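Local coordinates for protein beta-fructofuranosidase (Bifidobacterium adolescentis, PDB 6NOB) that probably hydrolyses terminal beta-fructofuranosidic bonds in sugars such as sucrose, at residues 198-203 with 218-223; 238-243 with 253-258; 272-277 with 284-289; 278-283 with 412-417; 343-348 with 357-362. All coordinates share one frame; numbering follows the deposited sequence.

Interaction 1 (198-203 with 218-223)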
# COMPACT_ATOMS: atom_id res chain seq x y z
N SER A 198 9.26 -4.37 -6.26
CA SER A 198 10.11 -4.32 -5.08
C SER A 198 11.47 -3.70 -5.44
O SER A 198 11.74 -3.38 -6.59
CB SER A 198 10.29 -5.71 -4.47
OG SER A 198 10.76 -6.64 -5.45
N ALA A 199 12.33 -3.56 -4.42
CA ALA A 199 13.60 -2.85 -4.57
C ALA A 199 14.75 -3.65 -3.96
O ALA A 199 14.61 -4.26 -2.89
CB ALA A 199 13.54 -1.47 -3.90
N VAL A 200 15.90 -3.62 -4.64
CA VAL A 200 17.14 -4.18 -4.12
C VAL A 200 18.23 -3.14 -4.30
O VAL A 200 18.53 -2.73 -5.43
CB VAL A 200 17.53 -5.49 -4.83
CG1 VAL A 200 18.81 -6.05 -4.24
CG2 VAL A 200 16.41 -6.51 -4.73
N THR A 201 18.83 -2.71 -3.18
CA THR A 201 19.93 -1.75 -3.24
C THR A 201 21.21 -2.47 -3.65
O THR A 201 21.58 -3.49 -3.06
CB THR A 201 20.12 -1.05 -1.88
OG1 THR A 201 20.47 -2.02 -0.88
CG2 THR A 201 18.85 -0.33 -1.47
N VAL A 202 21.89 -1.93 -4.67
CA VAL A 202 23.06 -2.57 -5.26
C VAL A 202 24.19 -1.55 -5.37
O VAL A 202 23.99 -0.34 -5.26
CB VAL A 202 22.76 -3.17 -6.65
CG1 VAL A 202 21.70 -4.26 -6.54
CG2 VAL A 202 22.31 -2.08 -7.62
N ASP A 203 25.40 -2.06 -5.58
CA ASP A 203 26.55 -1.22 -5.87
C ASP A 203 26.63 -0.97 -7.38
O ASP A 203 25.70 -1.29 -8.13
CB ASP A 203 27.83 -1.83 -5.29
CG ASP A 203 28.23 -3.14 -5.97
OD1 ASP A 203 27.60 -3.56 -6.96
OD2 ASP A 203 29.20 -3.77 -5.48
N ARG A 218 17.91 -0.96 -7.51
CA ARG A 218 17.37 -1.79 -8.58
C ARG A 218 15.95 -2.19 -8.23
O ARG A 218 15.69 -2.74 -7.16
CB ARG A 218 18.23 -3.04 -8.82
CG ARG A 218 17.68 -3.90 -9.96
CD ARG A 218 18.72 -4.86 -10.52
NE ARG A 218 19.81 -4.18 -11.22
CZ ARG A 218 19.71 -3.63 -12.42
NH1 ARG A 218 18.55 -3.65 -13.07
NH2 ARG A 218 20.76 -3.04 -12.97
N LEU A 219 15.02 -1.91 -9.14
CA LEU A 219 13.62 -2.24 -8.96
C LEU A 219 13.24 -3.39 -9.87
O LEU A 219 13.72 -3.48 -11.01
CB LEU A 219 12.74 -1.02 -9.24
CG LEU A 219 13.17 0.09 -8.29
CD1 LEU A 219 13.55 1.35 -9.06
CD2 LEU A 219 12.11 0.36 -7.25
N TYR A 220 12.41 -4.29 -9.35
CA TYR A 220 11.79 -5.35 -10.13
C TYR A 220 10.28 -5.16 -10.03
O TYR A 220 9.74 -5.17 -8.92
CB TYR A 220 12.19 -6.73 -9.61
CG TYR A 220 13.67 -7.05 -9.76
CD1 TYR A 220 14.14 -7.70 -10.89
CD2 TYR A 220 14.58 -6.72 -8.76
CE1 TYR A 220 15.48 -8.00 -11.04
CE2 TYR A 220 15.93 -7.01 -8.90
CZ TYR A 220 16.37 -7.65 -10.04
OH TYR A 220 17.70 -7.96 -10.19
N LEU A 221 9.61 -4.99 -11.17
CA LEU A 221 8.20 -4.66 -11.17
C LEU A 221 7.47 -5.45 -12.24
O LEU A 221 8.08 -6.07 -13.12
CB LEU A 221 7.97 -3.16 -11.38
CG LEU A 221 8.36 -2.61 -12.75
CD1 LEU A 221 7.31 -1.62 -13.25
CD2 LEU A 221 9.73 -1.96 -12.70
N THR A 222 6.14 -5.42 -12.17
CA THR A 222 5.27 -6.05 -13.15
C THR A 222 4.80 -5.02 -14.16
O THR A 222 4.37 -3.93 -13.79
CB THR A 222 4.06 -6.70 -12.47
OG1 THR A 222 4.50 -7.79 -11.65
CG2 THR A 222 3.07 -7.21 -13.52
N ARG A 223 4.89 -5.38 -15.44
CA ARG A 223 4.22 -4.65 -16.50
C ARG A 223 2.95 -5.41 -16.87
O ARG A 223 2.99 -6.63 -17.04
CB ARG A 223 5.12 -4.48 -17.73
CG ARG A 223 6.15 -3.38 -17.60
CD ARG A 223 5.52 -2.01 -17.78
NE ARG A 223 6.45 -0.94 -17.46
CZ ARG A 223 6.11 0.35 -17.40
NH1 ARG A 223 4.86 0.72 -17.64
NH2 ARG A 223 7.03 1.26 -17.10

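Interaction 2 (238-243 with 253-258). With EDO (1,2-ethanediol), chain C.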
# COMPACT_ATOMS: atom_id res chain seq x y z
N GLN A 238 7.71 -9.49 -15.75
CA GLN A 238 8.53 -8.79 -14.77
C GLN A 238 9.71 -8.11 -15.45
O GLN A 238 10.41 -8.73 -16.26
CB GLN A 238 9.04 -9.75 -13.69
CG GLN A 238 8.07 -10.87 -13.35
CD GLN A 238 6.71 -10.36 -12.92
OE1 GLN A 238 6.58 -9.26 -12.38
NE2 GLN A 238 5.68 -11.17 -13.17
N THR A 239 9.94 -6.84 -15.11
CA THR A 239 11.02 -6.05 -15.68
C THR A 239 11.88 -5.48 -14.56
O THR A 239 11.55 -5.56 -13.38
CB THR A 239 10.47 -4.91 -16.55
OG1 THR A 239 9.84 -3.92 -15.72
CG2 THR A 239 9.44 -5.43 -17.55
N THR A 240 13.01 -4.89 -14.95
CA THR A 240 13.93 -4.26 -14.01
C THR A 240 14.36 -2.90 -14.52
O THR A 240 14.32 -2.63 -15.73
CB THR A 240 15.17 -5.14 -13.74
OG1 THR A 240 15.83 -4.68 -12.55
CG2 THR A 240 16.15 -5.06 -14.90
N CYS A 241 14.75 -2.04 -13.59
CA CYS A 241 15.29 -0.72 -13.92
C CYS A 241 16.03 -0.20 -12.69
O CYS A 241 15.89 -0.73 -11.59
CB CYS A 241 14.20 0.25 -14.39
SG CYS A 241 12.88 0.59 -13.21
N LEU A 242 16.83 0.84 -12.91
CA LEU A 242 17.66 1.41 -11.86
C LEU A 242 17.21 2.82 -11.52
O LEU A 242 16.81 3.58 -12.40
CB LEU A 242 19.13 1.46 -12.28
CG LEU A 242 19.91 0.15 -12.28
CD1 LEU A 242 21.32 0.40 -12.77
CD2 LEU A 242 19.92 -0.46 -10.89
N CYS A 243 17.27 3.14 -10.23
CA CYS A 243 17.31 4.52 -9.75
C CYS A 243 18.73 4.79 -9.26
O CYS A 243 19.14 4.30 -8.21
CB CYS A 243 16.30 4.76 -8.64
SG CYS A 243 16.18 6.50 -8.25
N SER A 253 13.91 -2.99 -18.78
CA SER A 253 14.03 -4.15 -19.66
C SER A 253 13.53 -5.39 -18.92
O SER A 253 13.67 -5.48 -17.70
CB SER A 253 15.47 -4.32 -20.14
OG SER A 253 16.32 -4.86 -19.14
N PRO A 254 12.93 -6.35 -19.63
CA PRO A 254 12.26 -7.46 -18.95
C PRO A 254 13.22 -8.53 -18.46
O PRO A 254 14.29 -8.75 -19.02
CB PRO A 254 11.34 -8.03 -20.05
CG PRO A 254 12.09 -7.75 -21.30
CD PRO A 254 12.77 -6.42 -21.09
N VAL A 255 12.80 -9.21 -17.39
CA VAL A 255 13.65 -10.20 -16.73
C VAL A 255 12.97 -11.53 -16.47
O VAL A 255 13.67 -12.55 -16.30
CB VAL A 255 14.22 -9.63 -15.41
CG1 VAL A 255 15.03 -8.37 -15.67
CG2 VAL A 255 13.10 -9.36 -14.42
N ALA A 256 11.64 -11.62 -16.42
CA ALA A 256 10.99 -12.89 -16.09
C ALA A 256 9.62 -12.95 -16.74
O ALA A 256 8.78 -12.08 -16.51
CB ALA A 256 10.88 -13.06 -14.58
N LEU A 257 9.39 -14.00 -17.53
CA LEU A 257 8.09 -14.30 -18.12
C LEU A 257 7.49 -15.53 -17.45
O LEU A 257 8.16 -16.26 -16.73
CB LEU A 257 8.22 -14.52 -19.63
CG LEU A 257 9.12 -13.56 -20.40
CD1 LEU A 257 9.15 -13.95 -21.87
CD2 LEU A 257 8.64 -12.13 -20.24
N ARG A 258 6.20 -15.74 -17.71
CA ARG A 258 5.54 -16.95 -17.23
C ARG A 258 6.27 -18.18 -17.75
O ARG A 258 6.55 -18.29 -18.95
CB ARG A 258 4.07 -16.96 -17.68
CG ARG A 258 3.24 -15.85 -17.04
CD ARG A 258 1.75 -15.97 -17.34
NE ARG A 258 1.50 -16.26 -18.75
CZ ARG A 258 0.85 -17.32 -19.19
NH1 ARG A 258 0.35 -18.20 -18.34
NH2 ARG A 258 0.68 -17.49 -20.49
C1 EDO C . 3.86 -13.59 -21.08
O1 EDO C . 3.02 -14.56 -20.45
C2 EDO C . 4.65 -12.80 -20.04
O2 EDO C . 4.92 -13.60 -18.88

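Interaction 3 (272-277 with 284-289)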
# COMPACT_ATOMS: atom_id res chain seq x y z
N VAL A 272 11.96 -9.48 -4.41
CA VAL A 272 13.30 -10.06 -4.48
C VAL A 272 13.94 -9.93 -3.10
O VAL A 272 14.12 -8.81 -2.60
CB VAL A 272 14.15 -9.39 -5.57
CG1 VAL A 272 15.54 -10.01 -5.63
CG2 VAL A 272 13.46 -9.51 -6.92
N GLU A 273 14.28 -11.06 -2.49
CA GLU A 273 14.84 -11.11 -1.15
C GLU A 273 16.26 -11.65 -1.22
O GLU A 273 16.48 -12.73 -1.75
CB GLU A 273 13.99 -11.99 -0.23
CG GLU A 273 14.62 -12.25 1.13
CD GLU A 273 14.88 -10.97 1.91
OE1 GLU A 273 14.02 -10.06 1.86
OE2 GLU A 273 15.94 -10.88 2.56
N CYS A 274 17.21 -10.90 -0.67
CA CYS A 274 18.61 -11.26 -0.78
C CYS A 274 19.25 -11.66 0.54
O CYS A 274 20.38 -12.15 0.53
CB CYS A 274 19.41 -10.10 -1.40
SG CYS A 274 18.96 -9.76 -3.11
N GLY A 275 18.55 -11.48 1.66
CA GLY A 275 19.17 -11.67 2.96
C GLY A 275 18.78 -12.93 3.71
O GLY A 275 18.97 -13.01 4.92
N MET A 276 18.25 -13.93 3.00
CA MET A 276 17.85 -15.17 3.65
C MET A 276 19.00 -16.18 3.68
O MET A 276 20.04 -16.01 3.02
CB MET A 276 16.64 -15.78 2.95
CG MET A 276 15.34 -15.07 3.22
SD MET A 276 13.93 -15.94 2.50
CE MET A 276 14.30 -15.81 0.76
N GLY A 277 18.81 -17.24 4.45
CA GLY A 277 19.79 -18.30 4.58
C GLY A 277 19.16 -19.65 4.83
O GLY A 277 17.94 -19.81 4.66
N ASP A 284 24.70 -17.75 -3.16
CA ASP A 284 25.17 -16.96 -4.30
C ASP A 284 24.04 -16.55 -5.24
O ASP A 284 24.32 -16.00 -6.31
CB ASP A 284 26.23 -17.74 -5.07
CG ASP A 284 27.45 -18.07 -4.22
OD1 ASP A 284 27.87 -17.20 -3.43
OD2 ASP A 284 27.98 -19.20 -4.35
N ARG A 285 22.79 -16.79 -4.87
CA ARG A 285 21.65 -16.43 -5.71
C ARG A 285 20.66 -15.61 -4.92
O ARG A 285 20.46 -15.84 -3.72
CB ARG A 285 20.96 -17.68 -6.28
CG ARG A 285 21.87 -18.58 -7.11
CD ARG A 285 21.11 -19.78 -7.68
NE ARG A 285 20.29 -19.40 -8.83
CZ ARG A 285 20.74 -19.32 -10.08
NH1 ARG A 285 22.01 -19.58 -10.35
NH2 ARG A 285 19.92 -18.97 -11.06
N ALA A 286 20.04 -14.63 -5.58
CA ALA A 286 18.92 -13.89 -5.03
C ALA A 286 17.62 -14.57 -5.43
O ALA A 286 17.53 -15.21 -6.48
CB ALA A 286 18.93 -12.44 -5.51
N TYR A 287 16.60 -14.43 -4.58
CA TYR A 287 15.35 -15.15 -4.76
C TYR A 287 14.18 -14.19 -4.92
O TYR A 287 14.11 -13.17 -4.23
CB TYR A 287 15.12 -16.12 -3.59
CG TYR A 287 16.01 -17.33 -3.69
CD1 TYR A 287 17.32 -17.30 -3.23
CD2 TYR A 287 15.55 -18.50 -4.29
CE1 TYR A 287 18.15 -18.40 -3.34
CE2 TYR A 287 16.37 -19.61 -4.40
CZ TYR A 287 17.67 -19.56 -3.93
OH TYR A 287 18.49 -20.66 -4.03
N MET A 288 13.28 -14.54 -5.84
CA MET A 288 12.14 -13.70 -6.21
C MET A 288 10.87 -14.53 -6.11
O MET A 288 10.78 -15.61 -6.71
CB MET A 288 12.32 -13.15 -7.63
CG MET A 288 11.08 -12.49 -8.24
SD MET A 288 11.15 -12.32 -10.04
CE MET A 288 12.54 -11.20 -10.25
N VAL A 289 9.90 -14.05 -5.34
CA VAL A 289 8.57 -14.65 -5.31
C VAL A 289 7.66 -13.82 -6.20
O VAL A 289 7.77 -12.59 -6.27
CB VAL A 289 8.01 -14.74 -3.87
CG1 VAL A 289 8.81 -15.74 -3.06
CG2 VAL A 289 8.02 -13.38 -3.20
O HOH W 1 21.36 -13.55 -1.72

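Interaction 4 (278-283 with 412-417)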
# COMPACT_ATOMS: atom_id res chain seq x y z
N GLY A 278 19.96 -20.63 5.22
CA GLY A 278 19.48 -21.97 5.46
C GLY A 278 19.89 -22.94 4.35
O GLY A 278 20.39 -22.55 3.29
N GLU A 279 19.65 -24.22 4.62
CA GLU A 279 20.11 -25.28 3.73
C GLU A 279 19.36 -25.31 2.40
O GLU A 279 19.83 -25.96 1.46
CB GLU A 279 19.99 -26.63 4.42
CG GLU A 279 21.09 -26.91 5.42
CD GLU A 279 21.33 -28.40 5.62
OE1 GLU A 279 20.92 -29.19 4.74
OE2 GLU A 279 21.92 -28.77 6.65
N ALA A 280 18.21 -24.65 2.31
CA ALA A 280 17.38 -24.74 1.12
C ALA A 280 17.72 -23.71 0.05
O ALA A 280 17.22 -23.83 -1.08
CB ALA A 280 15.90 -24.60 1.50
N LEU A 281 18.56 -22.73 0.35
CA LEU A 281 18.83 -21.63 -0.56
C LEU A 281 20.29 -21.60 -0.97
O LEU A 281 21.18 -21.98 -0.20
CB LEU A 281 18.44 -20.28 0.06
CG LEU A 281 16.96 -20.13 0.41
CD1 LEU A 281 16.69 -18.74 0.97
CD2 LEU A 281 16.10 -20.39 -0.81
N ASP A 282 20.54 -21.13 -2.19
CA ASP A 282 21.88 -20.91 -2.69
C ASP A 282 22.33 -19.52 -2.26
O ASP A 282 21.75 -18.52 -2.69
CB ASP A 282 21.91 -21.04 -4.22
CG ASP A 282 23.32 -21.12 -4.78
OD1 ASP A 282 24.27 -20.70 -4.09
OD2 ASP A 282 23.48 -21.61 -5.92
N PRO A 283 23.35 -19.42 -1.40
CA PRO A 283 23.78 -18.09 -0.92
C PRO A 283 24.32 -17.19 -2.02
O PRO A 283 24.39 -15.97 -1.82
CB PRO A 283 24.85 -18.42 0.12
CG PRO A 283 25.38 -19.76 -0.29
CD PRO A 283 24.21 -20.50 -0.87
N LEU A 412 12.05 -23.20 5.66
CA LEU A 412 12.38 -23.43 4.25
C LEU A 412 13.20 -24.70 4.14
O LEU A 412 14.33 -24.76 4.63
CB LEU A 412 13.15 -22.23 3.70
CG LEU A 412 12.82 -21.73 2.30
CD1 LEU A 412 11.33 -21.49 2.14
CD2 LEU A 412 13.60 -20.46 2.03
N VAL A 413 12.65 -25.73 3.50
CA VAL A 413 13.29 -27.04 3.45
C VAL A 413 13.67 -27.37 2.02
O VAL A 413 13.08 -26.88 1.05
CB VAL A 413 12.38 -28.14 4.05
CG1 VAL A 413 12.04 -27.82 5.49
CG2 VAL A 413 11.11 -28.28 3.22
N ASN A 414 14.67 -28.24 1.89
CA ASN A 414 15.17 -28.70 0.60
C ASN A 414 14.39 -29.94 0.17
O ASN A 414 14.27 -30.90 0.94
CB ASN A 414 16.66 -29.02 0.69
CG ASN A 414 17.43 -28.55 -0.52
OD1 ASN A 414 16.90 -27.82 -1.36
ND2 ASN A 414 18.68 -28.98 -0.62
N THR A 415 13.86 -29.91 -1.05
CA THR A 415 13.16 -31.05 -1.62
C THR A 415 13.69 -31.33 -3.02
O THR A 415 14.48 -30.57 -3.58
CB THR A 415 11.64 -30.83 -1.67
OG1 THR A 415 11.30 -30.07 -2.84
CG2 THR A 415 11.13 -30.12 -0.42
N ASP A 416 13.23 -32.45 -3.58
CA ASP A 416 13.64 -32.83 -4.93
C ASP A 416 13.13 -31.84 -5.97
O ASP A 416 13.73 -31.69 -7.04
CB ASP A 416 13.14 -34.24 -5.26
CG ASP A 416 13.82 -35.31 -4.43
OD1 ASP A 416 14.91 -35.05 -3.89
OD2 ASP A 416 13.25 -36.42 -4.32
N ASN A 417 12.02 -31.15 -5.68
CA ASN A 417 11.40 -30.23 -6.62
C ASN A 417 11.57 -28.77 -6.21
O ASN A 417 10.74 -27.93 -6.56
CB ASN A 417 9.92 -30.58 -6.79
CG ASN A 417 9.69 -32.06 -7.00
OD1 ASN A 417 10.51 -32.75 -7.61
ND2 ASN A 417 8.57 -32.56 -6.49
O HOH W 2 16.73 -22.47 3.86

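Interaction 5 (343-348 with 357-362)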
# COMPACT_ATOMS: atom_id res chain seq x y z
N LEU A 343 8.52 -19.31 -7.25
CA LEU A 343 9.84 -18.87 -6.82
C LEU A 343 10.82 -18.90 -7.99
O LEU A 343 10.84 -19.85 -8.77
CB LEU A 343 10.36 -19.75 -5.68
CG LEU A 343 11.63 -19.28 -4.97
CD1 LEU A 343 11.40 -17.96 -4.27
CD2 LEU A 343 12.09 -20.34 -3.98
N PHE A 344 11.63 -17.84 -8.10
CA PHE A 344 12.68 -17.73 -9.09
C PHE A 344 13.98 -17.31 -8.41
O PHE A 344 13.96 -16.67 -7.36
CB PHE A 344 12.34 -16.71 -10.19
CG PHE A 344 11.10 -17.04 -10.97
CD1 PHE A 344 9.85 -16.70 -10.50
CD2 PHE A 344 11.20 -17.68 -12.20
CE1 PHE A 344 8.71 -16.99 -11.22
CE2 PHE A 344 10.07 -17.98 -12.93
CZ PHE A 344 8.82 -17.64 -12.44
N SER A 345 15.11 -17.66 -9.02
CA SER A 345 16.40 -17.28 -8.48
C SER A 345 17.35 -16.90 -9.61
O SER A 345 17.26 -17.43 -10.73
CB SER A 345 17.04 -18.39 -7.65
OG SER A 345 17.29 -19.54 -8.43
N ALA A 346 18.27 -15.99 -9.30
CA ALA A 346 19.29 -15.54 -10.24
C ALA A 346 20.63 -15.44 -9.53
O ALA A 346 20.69 -15.06 -8.36
CB ALA A 346 18.92 -14.19 -10.86
N LYS A 347 21.70 -15.76 -10.25
CA LYS A 347 23.04 -15.67 -9.68
C LYS A 347 23.46 -14.21 -9.55
O LYS A 347 23.39 -13.45 -10.51
CB LYS A 347 24.04 -16.44 -10.54
CG LYS A 347 25.44 -16.47 -9.95
CD LYS A 347 26.11 -17.82 -10.17
CE LYS A 347 27.38 -17.95 -9.33
NZ LYS A 347 28.55 -18.35 -10.16
N LYS A 348 23.89 -13.83 -8.35
CA LYS A 348 24.41 -12.50 -8.13
C LYS A 348 25.78 -12.35 -8.79
O LYS A 348 26.52 -13.34 -8.93
CB LYS A 348 24.50 -12.20 -6.64
CG LYS A 348 23.15 -12.16 -5.94
CD LYS A 348 23.29 -12.04 -4.43
CE LYS A 348 23.91 -13.30 -3.83
NZ LYS A 348 23.86 -13.28 -2.34
N ARG A 357 15.91 -18.25 -12.91
CA ARG A 357 15.62 -19.68 -12.98
C ARG A 357 14.36 -20.00 -12.19
O ARG A 357 14.25 -19.62 -11.02
CB ARG A 357 16.82 -20.46 -12.43
CG ARG A 357 16.72 -21.97 -12.56
CD ARG A 357 17.99 -22.61 -12.02
NE ARG A 357 18.11 -22.46 -10.58
CZ ARG A 357 19.24 -22.63 -9.90
NH1 ARG A 357 20.36 -22.96 -10.53
NH2 ARG A 357 19.25 -22.48 -8.58
N TYR A 358 13.42 -20.70 -12.82
CA TYR A 358 12.20 -21.08 -12.14
C TYR A 358 12.48 -22.19 -11.14
O TYR A 358 13.05 -23.23 -11.49
CB TYR A 358 11.13 -21.52 -13.15
CG TYR A 358 9.82 -21.93 -12.51
CD1 TYR A 358 9.32 -21.25 -11.41
CD2 TYR A 358 9.08 -23.00 -13.02
CE1 TYR A 358 8.12 -21.62 -10.83
CE2 TYR A 358 7.88 -23.37 -12.44
CZ TYR A 358 7.40 -22.68 -11.35
OH TYR A 358 6.21 -23.04 -10.76
N GLU A 359 12.09 -21.98 -9.88
CA GLU A 359 12.37 -22.91 -8.80
C GLU A 359 11.14 -23.69 -8.34
O GLU A 359 11.24 -24.47 -7.39
CB GLU A 359 12.99 -22.17 -7.61
CG GLU A 359 14.27 -21.41 -7.93
CD GLU A 359 15.51 -22.25 -7.72
OE1 GLU A 359 16.60 -21.83 -8.16
OE2 GLU A 359 15.40 -23.34 -7.11
N GLY A 360 9.99 -23.49 -8.98
CA GLY A 360 8.77 -24.13 -8.54
C GLY A 360 8.02 -23.27 -7.55
O GLY A 360 8.49 -22.21 -7.12
N PRO A 361 6.81 -23.70 -7.17
CA PRO A 361 6.04 -22.95 -6.16
C PRO A 361 6.60 -23.20 -4.77
O PRO A 361 6.59 -24.32 -4.27
CB PRO A 361 4.63 -23.52 -6.31
CG PRO A 361 4.84 -24.91 -6.83
CD PRO A 361 6.05 -24.82 -7.74
N VAL A 362 7.10 -22.13 -4.14
CA VAL A 362 7.58 -22.25 -2.77
C VAL A 362 6.41 -22.43 -1.81
O VAL A 362 6.56 -23.00 -0.73
CB VAL A 362 8.44 -21.02 -2.39
CG1 VAL A 362 7.58 -19.77 -2.29
CG2 VAL A 362 9.20 -21.26 -1.10

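Interaction 1 (198-203 with 218-223)
Val-200 and Arg-218 face each other as a hydrogen-bonded antiparallel pair: Val-200 N donates to Arg-218 O at 2.7 Å, and Arg-218 N returns the bond to Val-200 O at 2.8 Å. Ser-198 and Tyr-220 make a second pair of this kind. Between them, Ala-199 and Leu-219 form a non-hydrogen-bonded pair, with Ala-199 CB meeting Leu-219 CD2 at 4.1 Å on the other face of the sheet.

The side chain to follow is Arg-218. Its CB sits 3.4 Å from Val-200 O and also lies near CG1 of Val-202. With CG anti to the backbone N (chi1 -179°), the chain then runs out beside Tyr-220 of its own strand, CG coming 3.7 Å from CE2 of that ring. CD continues along it, 3.3 Å from Tyr-220 OH. The bend at chi3 (-67°) turns the guanidinium off the ring toward strand 235-243. There NH1 bonds to Thr-240 OG1, and NH2 packs on Leu-242 and forms a salt bridge with Asp-206, so the charged tip of this buried residue is tied at more than one point.

Tyr-220 is met at its edge, near the ring plane, by Val-200 CG2, which stands 4.2 Å from CE2. Next along this face, Ser-198 OG bonds to Pro-270 O, and Val-272 covers both Val-200 and Tyr-220. That face therefore looks onto strand 268-273 of the adjoining sheet. This is the first strand pair of a four-stranded antiparallel sheet ordered 1-2-3-4, the blade topology of the five-bladed beta-propeller found in GH32 enzymes.

Interaction 2 (238-243 with 253-258)
Gln-238 O takes two backbone donors from across the pair, Val-255 N at 2.7 Å and Ala-256 N at 3.1 Å. Two consecutive residues thus face Gln-238, which makes a classic beta bulge. The bond from Val-255 N is nearly straight, at 174°. Gln-238 N repays the strand by donating to Ala-256 O. Past the bulge, Thr-240 N gives to Ser-253 O at 2.9 Å while Ser-253 N gives to Thr-240 O.

Gln-238 bonds through NE2 to Phe-267 O and through OE1 to Thr-222 OG1, Thr-239 OG1 hydrogen-bonds Glu-252 OE2, and Thr-240 OG1 is bonded to both Leu-219 O and Arg-218 NH1. Side chain meets side chain across the strands mainly through carbon: Thr-240 CG2, turned to Val-255 because OG1 takes the place anti to N (chi1 -163°), meets Val-255 CG1 at 3.6 Å, the two side chains at about a right angle, and Gln-238 CG lies 3.8 Å from Ala-256 CB.

A 1,2-ethanediol, probably from the crystallisation liquor, accepts from Arg-258 N through O2 and from Arg-258 NE through O1, and is also bonded to Glu-236 O.

Strand 253-256 edges its four-stranded sheet, with strand 235-243 between it and strand 216-227.

Interaction 3 (272-277 with 284-289)
Val-272 turns CG1 anti to its backbone N (chi1 -180°), which lays CG2 against Met-288 and CG1 toward Ala-286. From the other strand Met-288 extends with chi1 169° and then bends at chi3 (-64°), bringing its methyl CE back to within 3.8 Å of Val-272 CG2. Cys-274 SG adds to the cover on Ala-286, at 3.6 Å from CB.

The backbones pair only briefly. Glu-273 N donates to Tyr-287 O at 2.7 Å, almost head-on to the carbonyl; the return bond, from Tyr-287 N to Glu-273 O, is weak. Strands 268-273 and 285-295 form a beta hairpin here, at one edge of a propeller blade next to the sheet that holds Tyr-220, and Val-272 and Met-288 both lie against that tyrosine. With an alanine in place of Val-272 both branch methyls are gone, and the Met-288 methyl would probably lose its rest and be freer to turn.

Past Glu-273 the strands part, and a water sits 2.8 Å from Cys-274 O and 3.2 Å from Arg-285 O. Glu-273 curls back so that OE2 receives Gly-275 N at 2.8 Å from above the carboxylate plane, while OE1 forms a salt bridge with Arg-448.

Interaction 4 (278-283 with 412-417)
Ala-280 comes up against Asn-414 with their CA atoms 4.6 Å apart, but no hydrogen bond joins the two backbones directly. Residues 278-281 form a type I beta turn, closed by a weak bond from Leu-281 N to Gly-278 O; Gly-278 enters it with a positive phi (106°) that suits glycine. Facing it are residues 412-414 of strand 405-415. A water helps span the gap, accepting from Ala-280 N at 3.1 Å and donating weakly to Leu-412 O.

The Ala-280 methyl points at the strand, CB resting 3.5 Å from Leu-412 O and 3.6 Å from Val-413 C, so it packs more closely on the backbone than on any side chain. This is a contact between blades of the propeller: the loop of the hairpin 268-295 leans on a strand of the next sheet in the chain.

Beside the turn, Leu-281 and Leu-412 cross at about a right angle. CG of Leu-281 stands anti to the carbonyl carbon (chi1 -61°), and Leu-412 CD2 pushes into its fork, 3.7 Å from CD1 and nearly as close to CG and CD2. Leu-281 is backed by Met-276 and Tyr-287, and Leu-412 by Leu-421, so the pair carries the apolar packing of the hairpin loop across to strand 418-428.

Asn-414 lays its amide alongside the turn, OD1 4.0 Å from Ala-280 CA. Its ND2 hydrogen-bonds a di(hydroxyethyl)ether, probably from the crystallisation liquor.

Interaction 5 (343-348 with 357-362)
Phe-344 and Ser-345 pair antiparallel with Tyr-358 and Arg-357, the strand segments 4.5 Å apart and their directions 150° from each other. This beta hairpin belongs to the same propeller blade as strand 285-295. Ser-345 and Arg-357 exchange backbone bonds, Leu-343 O accepts from Glu-359 N at 2.7 Å, and Leu-343 N donates to Gly-360 O.

On one face a charged cluster gathers. Arg-357 forms a salt bridge with Glu-359, gripping it side-on: NE at 2.9 Å and NH2 at 2.8 Å both meet OE1, which lies in the guanidinium plane. Ser-345 OG, set between backbone N and carbonyl carbon (chi1 63°), faces OE1 at a modelled separation so short that its value is doubtful, and also bonds Arg-285 NE. Replacing Glu-359 by an alanine removes the carboxylate, and Arg-357 would probably be left without its mate, close to the like charge of Arg-285. Leu-343 covers this side further along, CB lying 4.0 Å from Val-362 CB.

The other face holds Phe-344 and Tyr-358, their rings oblique at 37° with centroids 5.2 Å apart. Tyr-358 CD1 sits over one face of the Phe-344 ring, toward its rim, and Gly-360 N in turn lies 3.2 Å above the plane of the Tyr-358 ring.

From the N terminus, interaction 1 closes a 14-residue loop and interaction 2 a hairpin with a 9-residue loop; they share one sheet, where strands 216-227 and 235-243 are neighbours. The chain then enters a second sheet. Interaction 3 closes a short hairpin there and touches interaction 1 through Val-272, so the two blades pack face to face. Interaction 4 crosses interaction 3, since 278-283 lies between the segments of the latter, and spans 128 intervening residues to a third sheet. Interaction 5, a hairpin with an 8-residue loop, falls within that span and joins interaction 3 across strands 285-295 and 337-347. Lys-348 NZ to Pro-283 O links interactions 4 and 5.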